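Local coordinates for glycoside hydrolase family 16 protein (PDB 7KR6), which probably hydrolyses beta-glucosidic bonds as a mixed-linkage endo-glucanase and here binds a fluoroglucose inhibitor, at residues N189-Q192 and Y196-Y199. The protein carries 1 engineered substitution. Numbering follows the deposited sequence.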
ATOM      1  N   ASN A 189      -0.266  19.843   9.125  1.00 22.34           N
ATOM      2  CA  ASN A 189       0.430  20.059  10.407  1.00 23.60           C
ATOM      3  C   ASN A 189       0.585  18.745  11.151  1.00 22.60           C
ATOM      4  O   ASN A 189      -0.180  17.802  10.855  1.00 21.99           O
ATOM      5  CB  ASN A 189      -0.370  21.034  11.280  1.00 26.66           C
ATOM      6  CG  ASN A 189      -0.661  22.329  10.561  1.00 29.16           C
ATOM      7  OD1 ASN A 189      -1.829  22.669  10.296  1.00 35.82           O
ATOM      8  ND2 ASN A 189       0.398  23.026  10.233  1.00 30.57           N
ATOM      9  N   SER A 190       1.469  18.705  12.148  1.00 23.61           N
ATOM     10  CA  SER A 190       1.655  17.508  13.005  1.00 23.07           C
ATOM     11  C   SER A 190       0.324  17.111  13.667  1.00 22.67           C
ATOM     12  O   SER A 190      -0.424  18.010  14.154  1.00 23.45           O
ATOM     13  CB  SER A 190       2.703  17.736  14.058  1.00 21.08           C
ATOM     14  OG  SER A 190       2.706  16.681  14.989  1.00 21.91           O
ATOM     15  N   LEU A 191      -0.002  15.814  13.626  1.00 21.83           N
ATOM     16  CA  LEU A 191      -1.133  15.201  14.362  1.00 20.44           C
ATOM     17  C   LEU A 191      -0.637  14.625  15.671  1.00 20.88           C
ATOM     18  O   LEU A 191      -1.455  14.074  16.414  1.00 21.37           O
ATOM     19  CB  LEU A 191      -1.790  14.130  13.499  1.00 20.33           C
ATOM     20  CG  LEU A 191      -2.418  14.686  12.241  1.00 21.39           C
ATOM     21  CD1 LEU A 191      -2.835  13.514  11.353  1.00 21.25           C
ATOM     22  CD2 LEU A 191      -3.631  15.583  12.569  1.00 23.31           C
ATOM     23  N   GLN A 192       0.653  14.852  16.001  1.00 21.38           N
ATOM     24  CA  GLN A 192       1.316  14.189  17.133  1.00 21.93           C
ATOM     25  C   GLN A 192       1.952  15.309  17.968  1.00 23.79           C
ATOM     26  O   GLN A 192       3.140  15.223  18.270  1.00 25.84           O
ATOM     27  CB  GLN A 192       2.306  13.126  16.682  1.00 21.24           C
ATOM     28  CG  GLN A 192       1.660  12.008  15.876  1.00 20.67           C
ATOM     29  CD  GLN A 192       2.659  11.047  15.267  1.00 21.49           C
ATOM     30  OE1 GLN A 192       3.862  11.133  15.525  1.00 21.15           O
ATOM     31  NE2 GLN A 192       2.192  10.182  14.378  1.00 19.15           N
ATOM     32  N   TYR A 196      -5.658  17.216  20.584  1.00 25.60           N
ATOM     33  CA  TYR A 196      -6.686  16.304  20.027  1.00 24.02           C
ATOM     34  C   TYR A 196      -7.009  16.773  18.624  1.00 21.97           C
ATOM     35  O   TYR A 196      -7.039  17.983  18.339  1.00 25.19           O
ATOM     36  CB  TYR A 196      -7.923  16.281  20.926  1.00 24.40           C
ATOM     37  CG  TYR A 196      -7.667  15.547  22.214  1.00 23.98           C
ATOM     38  CD1 TYR A 196      -6.994  16.146  23.277  1.00 22.65           C
ATOM     39  CD2 TYR A 196      -8.090  14.247  22.389  1.00 22.98           C
ATOM     40  CE1 TYR A 196      -6.759  15.452  24.456  1.00 22.56           C
ATOM     41  CE2 TYR A 196      -7.767  13.510  23.528  1.00 23.22           C
ATOM     42  CZ  TYR A 196      -7.153  14.139  24.600  1.00 21.35           C
ATOM     43  OH  TYR A 196      -6.876  13.452  25.736  1.00 25.29           O
ATOM     44  N   HIS A 197      -7.245  15.816  17.730  1.00 21.50           N
ATOM     45  CA  HIS A 197      -7.677  16.068  16.337  1.00 20.17           C
ATOM     46  C   HIS A 197      -8.897  15.194  16.029  1.00 18.48           C
ATOM     47  O   HIS A 197      -9.059  14.138  16.646  1.00 21.62           O
ATOM     48  CB  HIS A 197      -6.527  15.824  15.346  1.00 21.10           C
ATOM     49  CG  HIS A 197      -5.334  16.684  15.614  1.00 20.75           C
ATOM     50  ND1 HIS A 197      -5.162  17.910  15.003  1.00 22.08           N
ATOM     51  CD2 HIS A 197      -4.287  16.495  16.443  1.00 22.70           C
ATOM     52  CE1 HIS A 197      -4.043  18.449  15.453  1.00 23.40           C
ATOM     53  NE2 HIS A 197      -3.491  17.620  16.359  1.00 23.69           N
ATOM     54  N   THR A 198      -9.748  15.671  15.154  1.00 20.73           N
ATOM     55  CA  THR A 198     -11.015  14.997  14.838  1.00 19.20           C
ATOM     56  C   THR A 198     -10.791  14.175  13.566  1.00 20.66           C
ATOM     57  O   THR A 198     -10.372  14.750  12.520  1.00 21.39           O
ATOM     58  CB  THR A 198     -12.158  15.985  14.642  1.00 22.76           C
ATOM     59  OG1 THR A 198     -12.285  16.639  15.909  1.00 27.57           O
ATOM     60  CG2 THR A 198     -13.455  15.292  14.299  1.00 22.56           C
ATOM     61  N   TYR A 199     -11.093  12.894  13.644  1.00 18.61           N
ATOM     62  CA  TYR A 199     -11.019  11.939  12.520  1.00 17.95           C
ATOM     63  C   TYR A 199     -12.471  11.589  12.198  1.00 19.38           C
ATOM     64  O   TYR A 199     -13.148  11.118  13.101  1.00 19.49           O
ATOM     65  CB  TYR A 199     -10.153  10.724  12.900  1.00 18.01           C
ATOM     66  CG  TYR A 199      -8.747  11.142  13.262  1.00 18.79           C
ATOM     67  CD1 TYR A 199      -7.823  11.270  12.260  1.00 17.95           C
ATOM     68  CD2 TYR A 199      -8.374  11.496  14.553  1.00 19.80           C
ATOM     69  CE1 TYR A 199      -6.540  11.704  12.517  1.00 20.97           C
ATOM     70  CE2 TYR A 199      -7.094  11.960  14.832  1.00 19.20           C
ATOM     71  CZ  TYR A 199      -6.176  12.046  13.802  1.00 21.27           C
ATOM     72  OH  TYR A 199      -4.888  12.461  14.030  1.00 20.71           O
TER
HETATM   73  O   HOH W   1      -4.241  13.100  16.607  1.00 21.94           O
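Leu-191 fits its two methyl groups against two side chains that come from the start of strand 197-203, His-197 and Tyr-199. CD2 of Leu-191 sits over one face of the His-197 imidazole, 3.8 Å from the ring centroid and 18° off the ring normal. This is a CH-pi contact, displaced toward the CG and ND1 side of the ring. CD1 of Leu-191 lies at the edge of the Tyr-199 ring, near its plane, 3.5 Å from OH of Tyr-199. CB, CG and CD2 of the leucine are also close to that hydroxyl. Leu-191 CG stands anti to its own carbonyl carbon (chi1 -64°), which brings CD2 over the imidazole and CD1 to the tyrosine edge.

The imidazole is turned so that each nitrogen has a partner. ND1 is hydrogen-bonded to Asp-213, and NE2 to Asp-193 in the short link between the two segments. Two carboxylates at the ring would probably favour a protonated histidine.

The Tyr-199 hydroxyl also has a polar link to the loop, through a water. The water lies in the ring plane, 2.7 Å from OH of Tyr-199, and donates to the backbone O of Leu-191 at 3.0 Å. On the loop side, Ser-190 OG accepts from the backbone N of Gln-192 at 2.9 Å, which makes an ST turn. The same OG is hydrogen-bonded to Glu-162.

Met-150 of strand 144-150 also touches Leu-191, and Met-148 touches Tyr-199. The contact therefore packs the connection between strands 179-186 and 197-203 against the beta-sandwich of this family 16 fold. The Tyr-199 side chain is about 13 Å from the bound fluoroglucose. The direct contacts are van der Waals and CH-pi, and water carries the hydrogen-bonded link. The two aspartates set the imidazole's rotation and so present its face to the leucine methyl.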